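Long-range contacts in Cas13d (uncultured Ruminococcus sp, PDB 6IV9), which binds CRISPR RNA and, through its two HEPN domains, carries out CRISPR RNA maturation and the cleavage of target RNA: residues L321-I329 with N568-A576; L406-Y415 with L450-I461. The protein carries 2 engineered substitutions. All coordinates share one frame; numbering follows the deposited sequence.

Interaction 1: residues L321-I329 with N568-A576. With nucleotides of chain B.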
loop_
_atom_site.group_PDB
_atom_site.type_symbol
_atom_site.label_atom_id
_atom_site.label_comp_id
_atom_site.label_asym_id
_atom_site.label_seq_id
_atom_site.Cartn_x
_atom_site.Cartn_y
_atom_site.Cartn_z
ATOM N N LEU A 321 12.426 -13.365 -12.420
ATOM C CA LEU A 321 11.209 -12.527 -12.488
ATOM C C LEU A 321 11.559 -11.108 -12.925
ATOM O O LEU A 321 10.906 -10.609 -13.798
ATOM C CB LEU A 321 10.541 -12.522 -11.113
ATOM C CG LEU A 321 10.141 -13.883 -10.552
ATOM C CD1 LEU A 321 9.740 -13.765 -9.096
ATOM C CD2 LEU A 321 9.031 -14.508 -11.376
ATOM N N VAL A 322 12.547 -10.483 -12.299
ATOM C CA VAL A 322 12.907 -9.079 -12.654
ATOM C C VAL A 322 13.465 -8.985 -14.071
ATOM O O VAL A 322 13.146 -8.049 -14.735
ATOM C CB VAL A 322 13.827 -8.393 -11.636
ATOM C CG1 VAL A 322 13.616 -6.905 -11.690
ATOM C CG2 VAL A 322 13.529 -8.878 -10.243
ATOM N N GLU A 323 14.274 -9.955 -14.475
ATOM C CA GLU A 323 14.873 -9.964 -15.827
ATOM C C GLU A 323 13.746 -10.034 -16.851
ATOM O O GLU A 323 13.811 -9.353 -17.840
ATOM C CB GLU A 323 15.720 -11.215 -15.995
ATOM C CG GLU A 323 17.173 -11.032 -15.655
ATOM C CD GLU A 323 17.919 -12.349 -15.500
ATOM O OE1 GLU A 323 17.463 -13.343 -16.070
ATOM O OE2 GLU A 323 18.939 -12.376 -14.793
ATOM N N GLU A 324 12.736 -10.836 -16.580
ATOM C CA GLU A 324 11.621 -10.971 -17.534
ATOM C C GLU A 324 10.915 -9.623 -17.709
ATOM O O GLU A 324 10.587 -9.283 -18.815
ATOM C CB GLU A 324 10.656 -12.012 -16.989
ATOM C CG GLU A 324 9.569 -12.386 -17.951
ATOM C CD GLU A 324 8.671 -13.473 -17.400
ATOM O OE1 GLU A 324 8.984 -14.647 -17.593
ATOM O OE2 GLU A 324 7.670 -13.128 -16.782
ATOM N N ARG A 325 10.646 -8.920 -16.619
ATOM C CA ARG A 325 9.981 -7.604 -16.718
ATOM C C ARG A 325 10.895 -6.578 -17.395
ATOM O O ARG A 325 10.437 -5.880 -18.253
ATOM C CB ARG A 325 9.611 -7.139 -15.311
ATOM C CG ARG A 325 9.150 -5.699 -15.238
ATOM C CD ARG A 325 7.721 -5.580 -15.690
ATOM N NE ARG A 325 7.637 -5.572 -17.130
ATOM C CZ ARG A 325 6.515 -5.450 -17.813
ATOM N NH1 ARG A 325 5.373 -5.277 -17.183
ATOM N NH2 ARG A 325 6.538 -5.487 -19.127
ATOM N N LEU A 326 12.148 -6.498 -16.972
ATOM C CA LEU A 326 13.111 -5.510 -17.512
ATOM C C LEU A 326 13.407 -5.790 -18.990
ATOM O O LEU A 326 13.496 -4.858 -19.751
ATOM C CB LEU A 326 14.381 -5.579 -16.664
ATOM C CG LEU A 326 14.653 -4.408 -15.726
ATOM C CD1 LEU A 326 13.481 -3.477 -15.561
ATOM C CD2 LEU A 326 15.231 -4.843 -14.404
ATOM N N LYS A 327 13.582 -7.054 -19.341
ATOM C CA LYS A 327 13.883 -7.400 -20.747
ATOM C C LYS A 327 12.703 -7.015 -21.645
ATOM O O LYS A 327 12.946 -6.546 -22.721
ATOM C CB LYS A 327 14.450 -8.818 -20.850
ATOM C CG LYS A 327 15.705 -9.006 -20.011
ATOM C CD LYS A 327 16.707 -10.016 -20.500
ATOM C CE LYS A 327 16.199 -11.430 -20.365
ATOM N NZ LYS A 327 17.282 -12.379 -20.040
ATOM N N SER A 328 11.470 -7.207 -21.204
ATOM C CA SER A 328 10.332 -6.800 -22.067
ATOM C C SER A 328 10.314 -5.281 -22.285
ATOM O O SER A 328 9.967 -4.869 -23.351
ATOM C CB SER A 328 9.028 -7.319 -21.562
ATOM O OG SER A 328 8.779 -6.874 -20.248
ATOM N N ILE A 329 10.559 -4.486 -21.253
ATOM C CA ILE A 329 10.611 -3.011 -21.434
ATOM C C ILE A 329 11.832 -2.588 -22.267
ATOM O O ILE A 329 11.703 -1.749 -23.124
ATOM C CB ILE A 329 10.689 -2.349 -20.052
ATOM C CG1 ILE A 329 9.472 -2.664 -19.190
ATOM C CG2 ILE A 329 10.918 -0.865 -20.176
ATOM C CD1 ILE A 329 9.717 -2.489 -17.723
ATOM N N ASN A 568 7.851 1.722 -10.304
ATOM C CA ASN A 568 7.532 2.058 -11.712
ATOM C C ASN A 568 7.285 0.789 -12.541
ATOM O O ASN A 568 6.301 0.722 -13.220
ATOM C CB ASN A 568 8.655 2.885 -12.347
ATOM C CG ASN A 568 8.928 4.197 -11.639
ATOM O OD1 ASN A 568 8.053 4.780 -11.044
ATOM N ND2 ASN A 568 10.153 4.670 -11.708
ATOM N N ILE A 569 8.196 -0.165 -12.500
ATOM C CA ILE A 569 8.056 -1.406 -13.314
ATOM C C ILE A 569 6.953 -2.329 -12.791
ATOM O O ILE A 569 6.337 -2.971 -13.587
ATOM C CB ILE A 569 9.402 -2.104 -13.546
ATOM C CG1 ILE A 569 9.940 -2.744 -12.272
ATOM C CG2 ILE A 569 10.383 -1.126 -14.159
ATOM C CD1 ILE A 569 11.211 -3.487 -12.463
ATOM N N ALA A 570 6.776 -2.411 -11.479
ATOM C CA ALA A 570 5.707 -3.256 -10.903
ATOM C C ALA A 570 4.321 -2.723 -11.286
ATOM O O ALA A 570 3.401 -3.495 -11.321
ATOM C CB ALA A 570 5.861 -3.394 -9.417
ATOM N N SER A 571 4.208 -1.416 -11.475
ATOM C CA SER A 571 2.935 -0.727 -11.791
ATOM C C SER A 571 2.527 -0.945 -13.247
ATOM O O SER A 571 1.422 -0.624 -13.591
ATOM C CB SER A 571 3.016 0.730 -11.441
ATOM O OG SER A 571 3.181 0.899 -10.052
ATOM N N MET A 572 3.447 -1.417 -14.070
ATOM C CA MET A 572 3.153 -1.635 -15.502
ATOM C C MET A 572 2.283 -2.868 -15.695
ATOM O O MET A 572 2.408 -3.804 -14.955
ATOM C CB MET A 572 4.443 -1.774 -16.306
ATOM C CG MET A 572 5.200 -0.487 -16.388
ATOM S SD MET A 572 6.785 -0.648 -17.175
ATOM C CE MET A 572 7.400 1.023 -17.048
ATOM N N ARG A 573 1.451 -2.814 -16.717
ATOM C CA ARG A 573 0.531 -3.905 -17.078
ATOM C C ARG A 573 1.334 -5.151 -17.455
ATOM O O ARG A 573 2.288 -5.034 -18.183
ATOM C CB ARG A 573 -0.220 -3.435 -18.322
ATOM C CG ARG A 573 -1.464 -4.230 -18.655
ATOM C CD ARG A 573 -2.157 -3.533 -19.807
ATOM N NE ARG A 573 -3.253 -4.351 -20.276
ATOM C CZ ARG A 573 -4.373 -3.888 -20.804
ATOM N NH1 ARG A 573 -5.342 -4.724 -21.124
ATOM N NH2 ARG A 573 -4.513 -2.596 -21.015
ATOM N N LYS A 574 0.962 -6.291 -16.901
ATOM C CA LYS A 574 1.605 -7.569 -17.283
ATOM C C LYS A 574 0.797 -8.170 -18.436
ATOM O O LYS A 574 -0.347 -7.789 -18.623
ATOM C CB LYS A 574 1.725 -8.510 -16.081
ATOM C CG LYS A 574 2.969 -8.324 -15.221
ATOM C CD LYS A 574 3.072 -9.264 -14.031
ATOM C CE LYS A 574 3.556 -8.616 -12.748
ATOM N NZ LYS A 574 4.587 -7.583 -12.991
ATOM N N PRO A 575 1.333 -9.135 -19.198
ATOM C CA PRO A 575 0.581 -9.736 -20.291
ATOM C C PRO A 575 -0.686 -10.383 -19.730
ATOM O O PRO A 575 -0.644 -10.889 -18.650
ATOM C CB PRO A 575 1.472 -10.879 -20.771
ATOM C CG PRO A 575 2.846 -10.516 -20.288
ATOM C CD PRO A 575 2.650 -9.696 -19.033
ATOM N N ALA A 576 -1.776 -10.345 -20.493
ATOM C CA ALA A 576 -3.046 -10.935 -20.023
ATOM C C ALA A 576 -2.854 -12.436 -19.851
ATOM O O ALA A 576 -2.121 -13.037 -20.616
ATOM C CB ALA A 576 -4.177 -10.644 -20.972
ATOM P P A B 42 -0.635 5.599 -15.324
ATOM O OP1 A B 42 0.562 6.340 -14.885
ATOM O OP2 A B 42 -1.511 6.051 -16.441
ATOM O "O5'" A B 42 -0.201 4.173 -15.862
ATOM C "C5'" A B 42 0.592 3.341 -15.038
ATOM C "C4'" A B 42 0.760 2.061 -15.775
ATOM O "O4'" A B 42 -0.508 1.373 -15.681
ATOM C "C3'" A B 42 1.054 2.204 -17.266
ATOM O "O3'" A B 42 2.471 2.064 -17.490
ATOM C "C2'" A B 42 0.356 0.989 -17.872
ATOM O "O2'" A B 42 1.023 -0.242 -17.991
ATOM C "C1'" A B 42 -0.741 0.669 -16.853
ATOM N N9 A B 42 -2.025 1.078 -17.397
ATOM C C8 A B 42 -2.421 2.289 -17.910
ATOM N N7 A B 42 -3.635 2.281 -18.398
ATOM C C5 A B 42 -4.059 0.972 -18.211
ATOM C C6 A B 42 -5.269 0.322 -18.493
ATOM N N6 A B 42 -6.309 0.926 -19.072
ATOM N N1 A B 42 -5.379 -0.984 -18.149
ATOM C C2 A B 42 -4.333 -1.588 -17.565
ATOM N N3 A B 42 -3.145 -1.077 -17.240
ATOM C C4 A B 42 -3.071 0.218 -17.606
ATOM P P U B 43 3.417 3.282 -17.721
ATOM O OP1 U B 43 4.236 3.495 -16.471
ATOM O OP2 U B 43 2.686 4.409 -18.297
ATOM O "O5'" U B 43 4.474 2.705 -18.756
ATOM C "C5'" U B 43 4.066 2.242 -20.051
ATOM C "C4'" U B 43 5.268 2.158 -20.965
ATOM O "O4'" U B 43 6.086 1.093 -20.444
ATOM C "C3'" U B 43 4.971 1.738 -22.415
ATOM O "O3'" U B 43 4.726 2.939 -23.128
ATOM C "C2'" U B 43 6.271 1.021 -22.810
ATOM O "O2'" U B 43 7.234 2.036 -22.991
ATOM C "C1'" U B 43 6.631 0.302 -21.502
ATOM N N1 U B 43 6.092 -1.062 -21.404
ATOM C C2 U B 43 6.620 -2.027 -22.228
ATOM O O2 U B 43 7.538 -1.814 -22.992
ATOM N N3 U B 43 6.039 -3.258 -22.118
ATOM C C4 U B 43 5.011 -3.623 -21.289
ATOM O O4 U B 43 4.609 -4.784 -21.306
ATOM C C5 U B 43 4.515 -2.574 -20.464
ATOM C C6 U B 43 5.055 -1.358 -20.548
HETATM O O HOH W 1 4.738 -5.157 -14.289
#
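Ile-569, near the end of helix 556-570, packs against helix 312-330 as a knob in the hole between Val-322, Arg-325, Leu-326 and Ile-329. Its branches divide the work: CD1 of Ile-569 meets CD1 of Leu-326 at 3.8 Å, while its CG2 turns to Ile-329 CD1. Beta-branching suits the spot, giving two apolar arms from one position. Ile-329 and Met-572 then meet tip to tip, with CD1 of Ile-329 3.5 Å from SD of Met-572, whose methyl lies against the ribose of U43 of chain B.

Beyond this apolar wedge the contact turns polar. With CG trans to its main-chain N (chi1 170°), Arg-325 slides its methylenes past Ile-569, then bends twice to send its guanidinium to the loop. NH1 of Arg-325 reaches the Arg-573 carbonyl O at 3.3 Å, a fairly straight bond (161°) within the guanidinium plane. NH2 of Arg-325 donates to O4 of U43 of chain B at 3.0 Å and to OG of Ser-328 at 2.9 Å; that hydroxyl gives its proton to the Arg-325 carbonyl. One water accepts from Arg-325 NH1 and Lys-574 NZ and donates to the carbonyls of Ile-569 and Met-572. On the exposed side, Arg-573 runs extended along the adenine of A42 of chain B, and its main-chain N donates to that nucleotide's O2' at 2.9 Å.

A donor aimed at O4 suits uracil, since cytosine has an amino group there, and the bond to O2' uses a hydroxyl that DNA lacks.

Interaction 2: residues L406-Y415 with L450-I461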
loop_
_atom_site.group_PDB
_atom_site.type_symbol
_atom_site.label_atom_id
_atom_site.label_comp_id
_atom_site.label_asym_id
_atom_site.label_seq_id
_atom_site.Cartn_x
_atom_site.Cartn_y
_atom_site.Cartn_z
ATOM N N LEU A 406 2.666 12.696 -23.675
ATOM C CA LEU A 406 3.364 13.722 -24.479
ATOM C C LEU A 406 3.331 15.065 -23.754
ATOM O O LEU A 406 4.352 15.691 -23.679
ATOM C CB LEU A 406 2.682 13.804 -25.845
ATOM C CG LEU A 406 2.890 12.571 -26.710
ATOM C CD1 LEU A 406 1.906 12.520 -27.857
ATOM C CD2 LEU A 406 4.314 12.505 -27.207
ATOM N N MET A 407 2.182 15.458 -23.227
ATOM C CA MET A 407 2.061 16.747 -22.511
ATOM C C MET A 407 2.928 16.733 -21.249
ATOM O O MET A 407 3.664 17.665 -21.043
ATOM C CB MET A 407 0.603 17.005 -22.135
ATOM C CG MET A 407 -0.303 17.212 -23.326
ATOM S SD MET A 407 -2.039 17.370 -22.894
ATOM C CE MET A 407 -2.721 17.991 -24.426
ATOM N N ASP A 408 2.857 15.658 -20.473
ATOM C CA ASP A 408 3.643 15.512 -19.226
ATOM C C ASP A 408 5.138 15.542 -19.565
ATOM O O ASP A 408 5.887 16.147 -18.837
ATOM C CB ASP A 408 3.244 14.237 -18.483
ATOM C CG ASP A 408 1.869 14.297 -17.838
ATOM O OD1 ASP A 408 1.221 15.325 -17.944
ATOM O OD2 ASP A 408 1.477 13.327 -17.219
ATOM N N PHE A 409 5.527 14.912 -20.666
ATOM C CA PHE A 409 6.954 14.872 -21.056
ATOM C C PHE A 409 7.489 16.279 -21.333
ATOM O O PHE A 409 8.585 16.560 -20.921
ATOM C CB PHE A 409 7.173 13.966 -22.258
ATOM C CG PHE A 409 8.628 13.802 -22.589
ATOM C CD1 PHE A 409 9.445 13.002 -21.816
ATOM C CD2 PHE A 409 9.193 14.488 -23.644
ATOM C CE1 PHE A 409 10.786 12.851 -22.118
ATOM C CE2 PHE A 409 10.536 14.348 -23.937
ATOM C CZ PHE A 409 11.325 13.530 -23.177
ATOM N N LEU A 410 6.719 17.111 -22.020
ATOM C CA LEU A 410 7.174 18.490 -22.308
ATOM C C LEU A 410 7.366 19.235 -20.988
ATOM O O LEU A 410 8.353 19.904 -20.840
ATOM C CB LEU A 410 6.092 19.189 -23.120
ATOM C CG LEU A 410 5.929 18.735 -24.562
ATOM C CD1 LEU A 410 4.886 19.587 -25.249
ATOM C CD2 LEU A 410 7.246 18.806 -25.302
ATOM N N LEU A 411 6.415 19.105 -20.072
ATOM C CA LEU A 411 6.520 19.779 -18.755
ATOM C C LEU A 411 7.723 19.229 -17.987
ATOM O O LEU A 411 8.415 19.992 -17.372
ATOM C CB LEU A 411 5.236 19.509 -17.978
ATOM C CG LEU A 411 3.964 20.072 -18.599
ATOM C CD1 LEU A 411 2.807 19.933 -17.639
ATOM C CD2 LEU A 411 4.163 21.519 -18.991
ATOM N N PHE A 412 7.926 17.924 -18.040
ATOM C CA PHE A 412 9.047 17.297 -17.306
ATOM C C PHE A 412 10.377 17.862 -17.805
ATOM O O PHE A 412 11.183 18.287 -17.019
ATOM C CB PHE A 412 9.025 15.800 -17.594
ATOM C CG PHE A 412 10.294 15.050 -17.292
ATOM C CD1 PHE A 412 10.919 15.162 -16.067
ATOM C CD2 PHE A 412 10.841 14.197 -18.226
ATOM C CE1 PHE A 412 12.076 14.461 -15.798
ATOM C CE2 PHE A 412 11.995 13.493 -17.950
ATOM C CZ PHE A 412 12.609 13.630 -16.739
ATOM N N CYS A 413 10.556 17.910 -19.114
ATOM C CA CYS A 413 11.811 18.431 -19.708
ATOM C C CYS A 413 11.994 19.908 -19.348
ATOM O O CYS A 413 13.098 20.327 -19.097
ATOM C CB CYS A 413 11.810 18.200 -21.209
ATOM S SG CYS A 413 12.024 16.458 -21.630
ATOM N N ASN A 414 10.904 20.641 -19.277
ATOM C CA ASN A 414 10.967 22.080 -18.960
ATOM C C ASN A 414 11.594 22.285 -17.587
ATOM O O ASN A 414 12.428 23.153 -17.465
ATOM C CB ASN A 414 9.565 22.659 -18.888
ATOM C CG ASN A 414 9.578 24.131 -18.571
ATOM O OD1 ASN A 414 10.002 24.927 -19.385
ATOM N ND2 ASN A 414 9.128 24.487 -17.391
ATOM N N TYR A 415 11.189 21.493 -16.600
ATOM C CA TYR A 415 11.700 21.673 -15.222
ATOM C C TYR A 415 12.962 20.864 -14.931
ATOM O O TYR A 415 13.675 21.214 -14.016
ATOM C CB TYR A 415 10.594 21.291 -14.250
ATOM C CG TYR A 415 9.444 22.255 -14.228
ATOM C CD1 TYR A 415 9.591 23.508 -13.682
ATOM C CD2 TYR A 415 8.216 21.910 -14.741
ATOM C CE1 TYR A 415 8.542 24.399 -13.641
ATOM C CE2 TYR A 415 7.152 22.783 -14.701
ATOM C CZ TYR A 415 7.322 24.033 -14.152
ATOM O OH TYR A 415 6.294 24.899 -14.096
ATOM N N LEU A 450 2.630 28.315 -17.784
ATOM C CA LEU A 450 2.926 27.149 -18.648
ATOM C C LEU A 450 2.083 27.201 -19.920
ATOM O O LEU A 450 2.588 26.838 -20.945
ATOM C CB LEU A 450 2.714 25.860 -17.856
ATOM C CG LEU A 450 3.793 25.562 -16.818
ATOM C CD1 LEU A 450 3.426 24.359 -15.982
ATOM C CD2 LEU A 450 5.137 25.356 -17.477
ATOM N N TRP A 451 0.838 27.632 -19.829
ATOM C CA TRP A 451 -0.030 27.687 -21.026
ATOM C C TRP A 451 0.536 28.650 -22.066
ATOM O O TRP A 451 0.540 28.299 -23.223
ATOM C CB TRP A 451 -1.439 28.102 -20.652
ATOM C CG TRP A 451 -2.367 27.971 -21.810
ATOM C CD1 TRP A 451 -2.998 28.973 -22.471
ATOM C CD2 TRP A 451 -2.777 26.754 -22.444
ATOM N NE1 TRP A 451 -3.777 28.462 -23.464
ATOM C CE2 TRP A 451 -3.663 27.107 -23.474
ATOM C CE3 TRP A 451 -2.485 25.405 -22.244
ATOM C CZ2 TRP A 451 -4.258 26.162 -24.298
ATOM C CZ3 TRP A 451 -3.074 24.473 -23.058
ATOM C CH2 TRP A 451 -3.944 24.846 -24.072
ATOM N N GLY A 452 1.026 29.804 -21.648
ATOM C CA GLY A 452 1.578 30.748 -22.628
ATOM C C GLY A 452 2.750 30.116 -23.334
ATOM O O GLY A 452 2.939 30.347 -24.517
ATOM N N LYS A 453 3.574 29.409 -22.580
ATOM C CA LYS A 453 4.757 28.724 -23.141
ATOM C C LYS A 453 4.427 27.497 -24.005
ATOM O O LYS A 453 5.095 27.321 -25.011
ATOM C CB LYS A 453 5.681 28.366 -21.985
ATOM C CG LYS A 453 6.993 27.728 -22.370
ATOM C CD LYS A 453 7.732 27.272 -21.157
ATOM C CE LYS A 453 9.026 27.993 -20.905
ATOM N NZ LYS A 453 9.338 27.984 -19.462
ATOM N N PHE A 454 3.472 26.662 -23.602
ATOM C CA PHE A 454 3.243 25.373 -24.306
ATOM C C PHE A 454 1.920 25.278 -25.063
ATOM O O PHE A 454 1.669 24.202 -25.589
ATOM C CB PHE A 454 3.316 24.220 -23.308
ATOM C CG PHE A 454 4.702 23.983 -22.783
ATOM C CD1 PHE A 454 5.638 23.329 -23.550
ATOM C CD2 PHE A 454 5.076 24.449 -21.545
ATOM C CE1 PHE A 454 6.918 23.125 -23.079
ATOM C CE2 PHE A 454 6.355 24.246 -21.074
ATOM C CZ PHE A 454 7.269 23.580 -21.839
ATOM N N ARG A 455 1.168 26.362 -25.182
ATOM C CA ARG A 455 -0.160 26.260 -25.825
ATOM C C ARG A 455 -0.010 25.706 -27.240
ATOM O O ARG A 455 -0.715 24.780 -27.556
ATOM C CB ARG A 455 -0.778 27.657 -25.901
ATOM C CG ARG A 455 -1.890 27.813 -26.926
ATOM C CD ARG A 455 -2.456 29.221 -26.961
ATOM N NE ARG A 455 -3.900 29.248 -26.793
ATOM C CZ ARG A 455 -4.573 30.017 -25.929
ATOM N NH1 ARG A 455 -3.982 31.033 -25.325
ATOM N NH2 ARG A 455 -5.841 29.769 -25.675
ATOM N N ASN A 456 0.911 26.241 -28.030
ATOM C CA ASN A 456 1.064 25.768 -29.427
ATOM C C ASN A 456 1.513 24.307 -29.439
ATOM O O ASN A 456 1.041 23.559 -30.281
ATOM C CB ASN A 456 1.976 26.683 -30.237
ATOM C CG ASN A 456 1.498 28.116 -30.251
ATOM O OD1 ASN A 456 0.309 28.385 -30.191
ATOM N ND2 ASN A 456 2.427 29.043 -30.332
ATOM N N ASP A 457 2.420 23.943 -28.537
ATOM C CA ASP A 457 2.910 22.544 -28.456
ATOM C C ASP A 457 1.743 21.618 -28.102
ATOM O O ASP A 457 1.640 20.553 -28.693
ATOM C CB ASP A 457 4.031 22.426 -27.426
ATOM C CG ASP A 457 5.384 22.905 -27.918
ATOM O OD1 ASP A 457 5.587 22.948 -29.120
ATOM O OD2 ASP A 457 6.216 23.222 -27.091
ATOM N N PHE A 458 0.913 22.006 -27.139
ATOM C CA PHE A 458 -0.228 21.142 -26.751
ATOM C C PHE A 458 -1.207 20.997 -27.915
ATOM O O PHE A 458 -1.720 19.922 -28.118
ATOM C CB PHE A 458 -0.913 21.641 -25.483
ATOM C CG PHE A 458 -0.211 21.258 -24.210
ATOM C CD1 PHE A 458 1.155 21.084 -24.189
ATOM C CD2 PHE A 458 -0.911 21.083 -23.038
ATOM C CE1 PHE A 458 1.814 20.748 -23.023
ATOM C CE2 PHE A 458 -0.252 20.748 -21.873
ATOM C CZ PHE A 458 1.107 20.583 -21.871
ATOM N N GLU A 459 -1.470 22.081 -28.631
ATOM C CA GLU A 459 -2.401 22.006 -29.783
ATOM C C GLU A 459 -1.809 21.066 -30.831
ATOM O O GLU A 459 -2.545 20.290 -31.411
ATOM C CB GLU A 459 -2.656 23.399 -30.348
ATOM C CG GLU A 459 -4.049 23.896 -30.055
ATOM C CD GLU A 459 -4.167 25.335 -29.597
ATOM O OE1 GLU A 459 -3.365 26.170 -30.050
ATOM O OE2 GLU A 459 -5.078 25.614 -28.798
ATOM N N ASN A 460 -0.504 21.144 -31.029
ATOM C CA ASN A 460 0.177 20.277 -32.018
ATOM C C ASN A 460 -0.007 18.814 -31.613
ATOM O O ASN A 460 -0.309 17.995 -32.468
ATOM C CB ASN A 460 1.667 20.598 -32.076
ATOM C CG ASN A 460 2.353 19.884 -33.215
ATOM O OD1 ASN A 460 1.758 19.678 -34.256
ATOM N ND2 ASN A 460 3.594 19.489 -33.023
ATOM N N ILE A 461 0.164 18.515 -30.330
ATOM C CA ILE A 461 0.019 17.113 -29.867
ATOM C C ILE A 461 -1.406 16.651 -30.145
ATOM O O ILE A 461 -1.558 15.592 -30.694
ATOM C CB ILE A 461 0.296 17.019 -28.359
ATOM C CG1 ILE A 461 1.778 17.120 -28.016
ATOM C CG2 ILE A 461 -0.324 15.757 -27.800
ATOM C CD1 ILE A 461 2.036 17.405 -26.579
#
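Met-407 lays its side chain over one face of the Phe-458 ring. Its CG leaves the backbone trans to the carbonyl carbon (chi1 -66°) and the chain stays extended, bringing Met-407 CG to 3.8 Å from the centroid of the Phe-458 ring, almost on the ring normal, a CH-pi contact. Met-407 SD sits obliquely at 4.3 Å from the same centroid, a Met-aromatic contact. An unbranched, flexible methionine suits a flat ring because it can follow it closely. Were Phe-458 replaced by an alanine, the Met-407 chain would probably lose the face it lies on and a gap would open beside Leu-410.

Segments 406-415 and 450-461, on helices 400-418 and 436-464, run antiparallel, at 151° with axes 10.4 Å apart at closest, joined through the intervening helix 420-432 in an all-helical region. Leu-410 is the knob of this pair, seated among Phe-454, Asp-457, Phe-458 and Ile-461. Leu-410 CD1 reaches tip to tip toward CD1 of Ile-461, 3.8 Å away, and comes at the edge of the Phe-458 ring. Ile-461 CD1 also meets Leu-406 CB at 3.7 Å.

Toward the other end, the Phe-454 ring slots between Leu-410 and Leu-411, its CZ edge turned to Asn-414 CB at 3.9 Å, the amide standing nearly perpendicular to the ring. The trans chi1 of Asn-414 (-180°) sends its amide across to helix 436-464, where Lys-453 NZ donates to OD1 of Asn-414 at 3.1 Å. ND2 of Asn-414 lies over the centre of the Tyr-415 ring, and the Tyr-415 hydroxyl, packed beside both methyls of Leu-450, is hydrogen-bonded to Glu-446.

Overall arrangement
Both interactions are mostly buried, but interaction 1 lies about 19 Å from the centre of the chain and interaction 2 about 32 Å, their own centres being 29 Å apart. They share no helix and do not touch, although helix 353-366 lies beside both: Val-365 and Ile-364 meet interaction 1 itself, Leu-359 and Phe-363 meet residues of 406-415 that take no part in interaction 2. Interaction 1 joins parts distant in sequence at the guide RNA, and a small apolar wedge gives way to arginine, water and nucleotide bonds. Interaction 2 pairs helices close in sequence; it buries twice the surface, largely with leucines, methionine and phenylalanines, and has one polar bond across it.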